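Local coordinates for protein 5-oxopent-3-ene-1,2,5-tricarboxylate decarboxylase (PDB 6IYM) that belongs to the fumarylacetoacetate hydrolase family and carries a magnesium ion in a site built from acidic side chains, at residues 188-200 with 207-219. Sequence-based numbering, arbitrary orientation.
Sequences DAFDPADVLVETR and QSGSTKLMLRDVV. Unlike the reference sequence in segment 188-200: A189 (reference Ser).
T211 meets the backbone of 188-200 through its hydroxyl, which donates to P192 O (OG1–O 2.6 Å) from above the carbonyl plane and accepts an almost straight bond from V195 N (N–OG1 2.8 Å, 176°). With chi1 at 51°, OG1 sits between its own N and carbonyl carbon, while the methyl CG2 is turned onto V195 CG2, a tight 3.4 Å contact. The backbone returns the grip, T211 N donating to V195 O, so this buried threonine is bonded to both P192 and V195, bracketing residues 192-195. Beside it, S210 OG gives a very short bond to D194 OD1 and accepts from K212 N in an ST turn; D194 CG lies anti to its backbone N (chi1 -178°), which carries the carboxylate over to the serine. K212 runs alongside D194 and points the same way, which brings its NZ to D194 OD2 (3.4 Å) in a salt bridge whose hydrogen bond is weak.

From the L196–S210 pair on, the segments form the antiparallel beta hairpin 196-201/204-210, whose second strand is the outermost within this chain of a mixed five-stranded sheet. V197 with G209 and T199 with Q207 are hydrogen-bonded pairs, alternating with the non-hydrogen-bonded L196–S210 and E198–S208; in the latter, S208 OG donates to the anti lone pair of E198 OE1 (2.7 Å), on the face shared with L196.

On the other face T199 and Q207 lie side by side, and T199 OG1 donates to Q207 OE1 (2.8 Å). That oxygen also accepts from G125 N, between the magnesium ligands E124 and E126, while Q207 NE2 donates to T241 OG1 and P242 O; both the oxygen and the nitrogen of the amide are thus held, and the Q207 side chain lies about 8 Å from the magnesium ion. At the far end, P192 CB and CG rest on V218 CG2 in the first turn of helix 218-225, and Y150 touches both side chains.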
ATOM      1  N   ASP A 188     -16.171 -20.722   2.848  1.00 56.11           N
ATOM      2  CA  ASP A 188     -16.881 -22.014   2.994  1.00 60.15           C
ATOM      3  C   ASP A 188     -18.065 -22.058   2.015  1.00 55.12           C
ATOM      4  O   ASP A 188     -18.337 -23.140   1.527  1.00 56.17           O
ATOM      5  CB  ASP A 188     -17.287 -22.234   4.456  1.00 68.24           C
ATOM      6  CG  ASP A 188     -17.010 -23.655   4.921  1.00 79.65           C
ATOM      7  OD1 ASP A 188     -15.923 -24.168   4.593  1.00 85.80           O
ATOM      8  OD2 ASP A 188     -17.898 -24.250   5.568  1.00 95.58           O
ATOM      9  N   ALA A 189     -18.676 -20.908   1.697  1.00 53.04           N
ATOM     10  CA  ALA A 189     -19.938 -20.747   0.934  1.00 58.17           C
ATOM     11  C   ALA A 189     -19.680 -20.405  -0.535  1.00 60.30           C
ATOM     12  O   ALA A 189     -20.649 -20.031  -1.221  1.00 63.51           O
ATOM     13  CB  ALA A 189     -20.777 -19.658   1.558  1.00 56.88           C
ATOM     14  N   PHE A 190     -18.444 -20.495  -1.015  1.00 60.49           N
ATOM     15  CA  PHE A 190     -18.074 -19.925  -2.336  1.00 55.66           C
ATOM     16  C   PHE A 190     -16.885 -20.673  -2.922  1.00 56.33           C
ATOM     17  O   PHE A 190     -15.847 -20.653  -2.255  1.00 53.10           O
ATOM     18  CB  PHE A 190     -17.744 -18.442  -2.178  1.00 52.00           C
ATOM     19  CG  PHE A 190     -17.643 -17.704  -3.482  1.00 47.84           C
ATOM     20  CD1 PHE A 190     -18.783 -17.201  -4.098  1.00 48.71           C
ATOM     21  CD2 PHE A 190     -16.434 -17.605  -4.137  1.00 46.06           C
ATOM     22  CE1 PHE A 190     -18.683 -16.536  -5.311  1.00 50.42           C
ATOM     23  CE2 PHE A 190     -16.331 -16.939  -5.350  1.00 53.04           C
ATOM     24  CZ  PHE A 190     -17.457 -16.397  -5.932  1.00 50.53           C
ATOM     25  N   ASP A 191     -17.049 -21.276  -4.111  1.00 50.71           N
ATOM     26  CA  ASP A 191     -15.961 -21.918  -4.899  1.00 55.06           C
ATOM     27  C   ASP A 191     -15.626 -20.977  -6.052  1.00 55.30           C
ATOM     28  O   ASP A 191     -16.474 -20.689  -6.889  1.00 53.97           O
ATOM     29  CB  ASP A 191     -16.369 -23.315  -5.386  1.00 65.73           C
ATOM     30  CG  ASP A 191     -15.286 -24.130  -6.098  1.00 65.67           C
ATOM     31  OD1 ASP A 191     -14.298 -23.545  -6.582  1.00 65.37           O
ATOM     32  OD2 ASP A 191     -15.447 -25.363  -6.173  1.00 76.59           O
ATOM     33  N   PRO A 192     -14.401 -20.423  -6.111  1.00 56.37           N
ATOM     34  CA  PRO A 192     -14.001 -19.562  -7.228  1.00 54.19           C
ATOM     35  C   PRO A 192     -13.560 -20.245  -8.538  1.00 54.06           C
ATOM     36  O   PRO A 192     -13.068 -19.530  -9.435  1.00 56.95           O
ATOM     37  CB  PRO A 192     -12.819 -18.810  -6.587  1.00 50.15           C
ATOM     38  CG  PRO A 192     -12.186 -19.832  -5.693  1.00 49.37           C
ATOM     39  CD  PRO A 192     -13.364 -20.538  -5.070  1.00 52.76           C
ATOM     40  N   ALA A 193     -13.709 -21.572  -8.655  1.00 52.70           N
ATOM     41  CA  ALA A 193     -13.280 -22.363  -9.846  1.00 56.14           C
ATOM     42  C   ALA A 193     -13.924 -21.829 -11.133  1.00 48.46           C
ATOM     43  O   ALA A 193     -13.212 -21.729 -12.174  1.00 51.79           O
ATOM     44  CB  ALA A 193     -13.643 -23.818  -9.679  1.00 58.73           C
ATOM     45  N   ASP A 194     -15.218 -21.513 -11.088  1.00 47.07           N
ATOM     46  CA  ASP A 194     -16.007 -21.249 -12.333  1.00 51.97           C
ATOM     47  C   ASP A 194     -17.179 -20.321 -12.013  1.00 50.70           C
ATOM     48  O   ASP A 194     -18.354 -20.773 -12.059  1.00 49.62           O
ATOM     49  CB  ASP A 194     -16.453 -22.568 -12.983  1.00 51.60           C
ATOM     50  CG  ASP A 194     -17.222 -22.456 -14.293  1.00 55.49           C
ATOM     51  OD1 ASP A 194     -17.236 -21.368 -14.904  1.00 56.13           O
ATOM     52  OD2 ASP A 194     -17.844 -23.466 -14.678  1.00 66.99           O
ATOM     53  N   VAL A 195     -16.863 -19.067 -11.685  1.00 45.12           N
ATOM     54  CA  VAL A 195     -17.887 -18.031 -11.422  1.00 45.41           C
ATOM     55  C   VAL A 195     -17.755 -16.983 -12.526  1.00 42.23           C
ATOM     56  O   VAL A 195     -16.615 -16.715 -12.989  1.00 50.05           O
ATOM     57  CB  VAL A 195     -17.805 -17.432 -10.004  1.00 44.34           C
ATOM     58  CG1 VAL A 195     -17.845 -18.531  -8.952  1.00 51.76           C
ATOM     59  CG2 VAL A 195     -16.590 -16.549  -9.808  1.00 46.70           C
ATOM     60  N   LEU A 196     -18.895 -16.420 -12.906  1.00 42.35           N
ATOM     61  CA  LEU A 196     -19.026 -15.447 -14.013  1.00 41.36           C
ATOM     62  C   LEU A 196     -18.808 -14.041 -13.457  1.00 39.67           C
ATOM     63  O   LEU A 196     -19.497 -13.673 -12.487  1.00 34.47           O
ATOM     64  CB  LEU A 196     -20.405 -15.601 -14.654  1.00 45.23           C
ATOM     65  CG  LEU A 196     -20.604 -14.790 -15.927  1.00 46.07           C
ATOM     66  CD1 LEU A 196     -19.552 -15.132 -16.965  1.00 46.70           C
ATOM     67  CD2 LEU A 196     -22.000 -15.005 -16.479  1.00 47.71           C
ATOM     68  N   VAL A 197     -17.818 -13.341 -14.017  1.00 38.87           N
ATOM     69  CA  VAL A 197     -17.518 -11.914 -13.735  1.00 37.18           C
ATOM     70  C   VAL A 197     -18.009 -11.111 -14.950  1.00 37.81           C
ATOM     71  O   VAL A 197     -17.465 -11.281 -16.051  1.00 40.85           O
ATOM     72  CB  VAL A 197     -16.016 -11.692 -13.447  1.00 38.39           C
ATOM     73  CG1 VAL A 197     -15.715 -10.228 -13.145  1.00 39.67           C
ATOM     74  CG2 VAL A 197     -15.507 -12.584 -12.303  1.00 38.82           C
ATOM     75  N   GLU A 198     -18.961 -10.209 -14.754  1.00 39.38           N
ATOM     76  CA  GLU A 198     -19.483  -9.357 -15.851  1.00 37.90           C
ATOM     77  C   GLU A 198     -19.415  -7.886 -15.444  1.00 39.79           C
ATOM     78  O   GLU A 198     -19.637  -7.535 -14.235  1.00 36.93           O
ATOM     79  CB  GLU A 198     -20.934  -9.677 -16.207  1.00 39.76           C
ATOM     80  CG  GLU A 198     -21.224 -11.132 -16.503  1.00 40.61           C
ATOM     81  CD  GLU A 198     -22.520 -11.335 -17.291  1.00 49.00           C
ATOM     82  OE1 GLU A 198     -22.483 -11.948 -18.394  1.00 48.23           O
ATOM     83  OE2 GLU A 198     -23.562 -10.845 -16.825  1.00 50.96           O
ATOM     84  N   THR A 199     -19.194  -7.050 -16.453  1.00 40.05           N
ATOM     85  CA  THR A 199     -19.309  -5.583 -16.350  1.00 42.61           C
ATOM     86  C   THR A 199     -20.267  -5.045 -17.408  1.00 35.32           C
ATOM     87  O   THR A 199     -20.093  -5.362 -18.598  1.00 39.55           O
ATOM     88  CB  THR A 199     -17.928  -4.954 -16.460  1.00 39.97           C
ATOM     89  OG1 THR A 199     -17.156  -5.706 -15.532  1.00 41.26           O
ATOM     90  CG2 THR A 199     -17.939  -3.482 -16.131  1.00 47.11           C
ATOM     91  N   ARG A 200     -21.214  -4.237 -16.974  1.00 36.71           N
ATOM     92  CA  ARG A 200     -22.071  -3.418 -17.870  1.00 42.90           C
ATOM     93  C   ARG A 200     -21.684  -1.952 -17.693  1.00 43.91           C
ATOM     94  O   ARG A 200     -21.373  -1.554 -16.549  1.00 41.13           O
ATOM     95  CB  ARG A 200     -23.549  -3.662 -17.583  1.00 42.52           C
ATOM     96  CG  ARG A 200     -24.000  -5.045 -18.017  1.00 44.78           C
ATOM     97  CD  ARG A 200     -25.441  -5.367 -17.711  1.00 46.03           C
ATOM     98  NE  ARG A 200     -25.652  -6.743 -18.131  1.00 48.24           N
ATOM     99  CZ  ARG A 200     -26.025  -7.135 -19.337  1.00 50.83           C
ATOM    100  NH1 ARG A 200     -26.279  -6.247 -20.281  1.00 49.86           N
ATOM    101  NH2 ARG A 200     -26.134  -8.427 -19.599  1.00 50.62           N
ATOM    102  N   GLN A 207     -17.769  -6.797 -20.264  1.00 37.29           N
ATOM    103  CA  GLN A 207     -16.888  -7.882 -19.780  1.00 42.43           C
ATOM    104  C   GLN A 207     -17.787  -9.031 -19.355  1.00 41.70           C
ATOM    105  O   GLN A 207     -18.757  -8.744 -18.645  1.00 38.77           O
ATOM    106  CB  GLN A 207     -16.068  -7.485 -18.535  1.00 37.13           C
ATOM    107  CG  GLN A 207     -15.062  -6.389 -18.762  1.00 36.85           C
ATOM    108  CD  GLN A 207     -14.186  -6.170 -17.553  1.00 40.15           C
ATOM    109  OE1 GLN A 207     -14.599  -5.541 -16.587  1.00 38.40           O
ATOM    110  NE2 GLN A 207     -13.008  -6.773 -17.561  1.00 37.42           N
ATOM    111  N   SER A 208     -17.425 -10.259 -19.711  1.00 38.81           N
ATOM    112  CA  SER A 208     -18.189 -11.476 -19.361  1.00 41.52           C
ATOM    113  C   SER A 208     -17.288 -12.729 -19.450  1.00 47.05           C
ATOM    114  O   SER A 208     -17.276 -13.394 -20.512  1.00 42.97           O
ATOM    115  CB  SER A 208     -19.373 -11.574 -20.270  1.00 42.82           C
ATOM    116  OG  SER A 208     -20.288 -12.529 -19.766  1.00 51.56           O
ATOM    117  N   GLY A 209     -16.585 -13.074 -18.370  1.00 43.75           N
ATOM    118  CA  GLY A 209     -15.554 -14.133 -18.364  1.00 40.76           C
ATOM    119  C   GLY A 209     -15.691 -14.939 -17.103  1.00 44.37           C
ATOM    120  O   GLY A 209     -16.001 -14.325 -16.046  1.00 42.03           O
ATOM    121  N   SER A 210     -15.602 -16.261 -17.212  1.00 46.81           N
ATOM    122  CA  SER A 210     -15.567 -17.170 -16.039  1.00 47.67           C
ATOM    123  C   SER A 210     -14.200 -17.083 -15.368  1.00 41.93           C
ATOM    124  O   SER A 210     -13.223 -16.904 -16.053  1.00 38.98           O
ATOM    125  CB  SER A 210     -15.838 -18.598 -16.368  1.00 50.93           C
ATOM    126  OG  SER A 210     -15.772 -19.364 -15.169  1.00 50.13           O
ATOM    127  N   THR A 211     -14.154 -17.330 -14.069  1.00 46.89           N
ATOM    128  CA  THR A 211     -12.882 -17.482 -13.332  1.00 45.01           C
ATOM    129  C   THR A 211     -12.140 -18.723 -13.824  1.00 52.30           C
ATOM    130  O   THR A 211     -10.949 -18.837 -13.490  1.00 51.40           O
ATOM    131  CB  THR A 211     -13.127 -17.510 -11.831  1.00 41.66           C
ATOM    132  OG1 THR A 211     -14.140 -18.479 -11.568  1.00 41.35           O
ATOM    133  CG2 THR A 211     -13.516 -16.141 -11.319  1.00 43.28           C
ATOM    134  N   LYS A 212     -12.781 -19.590 -14.614  1.00 51.02           N
ATOM    135  CA  LYS A 212     -12.076 -20.742 -15.259  1.00 55.66           C
ATOM    136  C   LYS A 212     -11.053 -20.228 -16.286  1.00 46.56           C
ATOM    137  O   LYS A 212     -10.110 -20.972 -16.568  1.00 46.04           O
ATOM    138  CB  LYS A 212     -13.070 -21.747 -15.866  1.00 61.87           C
ATOM    139  CG  LYS A 212     -13.362 -21.608 -17.356  1.00 67.74           C
ATOM    140  CD  LYS A 212     -14.580 -22.406 -17.803  1.00 80.01           C
ATOM    141  CE  LYS A 212     -14.409 -23.907 -17.664  1.00 82.09           C
ATOM    142  NZ  LYS A 212     -15.584 -24.542 -17.019  1.00 80.05           N
ATOM    143  N   LEU A 213     -11.174 -18.997 -16.801  1.00 45.15           N
ATOM    144  CA  LEU A 213     -10.204 -18.433 -17.790  1.00 44.32           C
ATOM    145  C   LEU A 213      -8.957 -17.839 -17.115  1.00 47.15           C
ATOM    146  O   LEU A 213      -8.062 -17.391 -17.865  1.00 49.02           O
ATOM    147  CB  LEU A 213     -10.871 -17.322 -18.597  1.00 49.52           C
ATOM    148  CG  LEU A 213     -12.080 -17.721 -19.443  1.00 51.41           C
ATOM    149  CD1 LEU A 213     -12.543 -16.513 -20.262  1.00 51.96           C
ATOM    150  CD2 LEU A 213     -11.760 -18.896 -20.343  1.00 50.93           C
ATOM    151  N   MET A 214      -8.901 -17.797 -15.783  1.00 43.07           N
ATOM    152  CA  MET A 214      -7.758 -17.219 -15.002  1.00 47.65           C
ATOM    153  C   MET A 214      -6.461 -17.981 -15.321  1.00 47.52           C
ATOM    154  O   MET A 214      -6.461 -19.219 -15.246  1.00 51.97           O
ATOM    155  CB  MET A 214      -8.020 -17.304 -13.494  1.00 44.64           C
ATOM    156  CG  MET A 214      -9.012 -16.272 -12.968  1.00 43.00           C
ATOM    157  SD  MET A 214      -9.441 -16.581 -11.231  1.00 55.59           S
ATOM    158  CE  MET A 214      -8.353 -15.434 -10.400  1.00 53.88           C
ATOM    159  N   LEU A 215      -5.403 -17.259 -15.674  1.00 49.19           N
ATOM    160  CA  LEU A 215      -4.071 -17.826 -16.014  1.00 49.95           C
ATOM    161  C   LEU A 215      -3.400 -18.314 -14.720  1.00 53.11           C
ATOM    162  O   LEU A 215      -2.729 -19.382 -14.777  1.00 53.19           O
ATOM    163  CB  LEU A 215      -3.252 -16.764 -16.764  1.00 51.25           C
ATOM    164  CG  LEU A 215      -3.929 -16.145 -17.993  1.00 52.76           C
ATOM    165  CD1 LEU A 215      -3.097 -14.996 -18.563  1.00 53.08           C
ATOM    166  CD2 LEU A 215      -4.176 -17.192 -19.062  1.00 53.08           C
ATOM    167  N   ARG A 216      -3.635 -17.615 -13.595  1.00 50.00           N
ATOM    168  CA  ARG A 216      -3.325 -18.082 -12.210  1.00 48.17           C
ATOM    169  C   ARG A 216      -4.603 -18.096 -11.356  1.00 47.39           C
ATOM    170  O   ARG A 216      -5.157 -17.003 -11.077  1.00 52.64           O
ATOM    171  CB  ARG A 216      -2.225 -17.196 -11.601  1.00 50.77           C
ATOM    172  CG  ARG A 216      -0.853 -17.449 -12.214  1.00 54.83           C
ATOM    173  CD  ARG A 216       0.043 -16.233 -12.259  1.00 58.56           C
ATOM    174  NE  ARG A 216       1.323 -16.505 -12.912  1.00 52.37           N
ATOM    175  CZ  ARG A 216       1.665 -16.149 -14.144  1.00 55.41           C
ATOM    176  NH1 ARG A 216       0.818 -15.499 -14.925  1.00 55.98           N
ATOM    177  NH2 ARG A 216       2.860 -16.472 -14.606  1.00 54.00           N
ATOM    178  N   ASP A 217      -5.049 -19.281 -10.937  1.00 48.13           N
ATOM    179  CA  ASP A 217      -6.270 -19.483 -10.113  1.00 46.35           C
ATOM    180  C   ASP A 217      -6.031 -18.912  -8.703  1.00 47.92           C
ATOM    181  O   ASP A 217      -4.917 -18.393  -8.426  1.00 46.09           O
ATOM    182  CB  ASP A 217      -6.720 -20.950 -10.146  1.00 53.75           C
ATOM    183  CG  ASP A 217      -5.893 -21.893  -9.294  1.00 58.05           C
ATOM    184  OD1 ASP A 217      -4.772 -21.500  -8.925  1.00 57.12           O
ATOM    185  OD2 ASP A 217      -6.393 -22.997  -8.988  1.00 60.26           O
ATOM    186  N   VAL A 218      -7.055 -18.940  -7.858  1.00 44.11           N
ATOM    187  CA  VAL A 218      -7.004 -18.300  -6.515  1.00 47.62           C
ATOM    188  C   VAL A 218      -5.837 -18.924  -5.726  1.00 50.08           C
ATOM    189  O   VAL A 218      -4.922 -18.171  -5.294  1.00 50.28           O
ATOM    190  CB  VAL A 218      -8.369 -18.408  -5.812  1.00 47.72           C
ATOM    191  CG1 VAL A 218      -8.295 -18.085  -4.318  1.00 44.03           C
ATOM    192  CG2 VAL A 218      -9.392 -17.524  -6.499  1.00 47.75           C
ATOM    193  N   VAL A 219      -5.794 -20.247  -5.599  1.00 50.56           N
ATOM    194  CA  VAL A 219      -4.718 -20.934  -4.816  1.00 49.08           C
ATOM    195  C   VAL A 219      -3.336 -20.543  -5.353  1.00 45.24           C
ATOM    196  O   VAL A 219      -2.496 -20.145  -4.532  1.00 50.06           O
ATOM    197  CB  VAL A 219      -4.936 -22.454  -4.704  1.00 55.71           C
ATOM    198  CG1 VAL A 219      -3.691 -23.189  -4.243  1.00 59.31           C
ATOM    199  CG2 VAL A 219      -6.081 -22.757  -3.751  1.00 57.04           C
TER
HETATM  200  O   HOH W   1     -10.651 -20.422 -11.377  1.00 60.31           O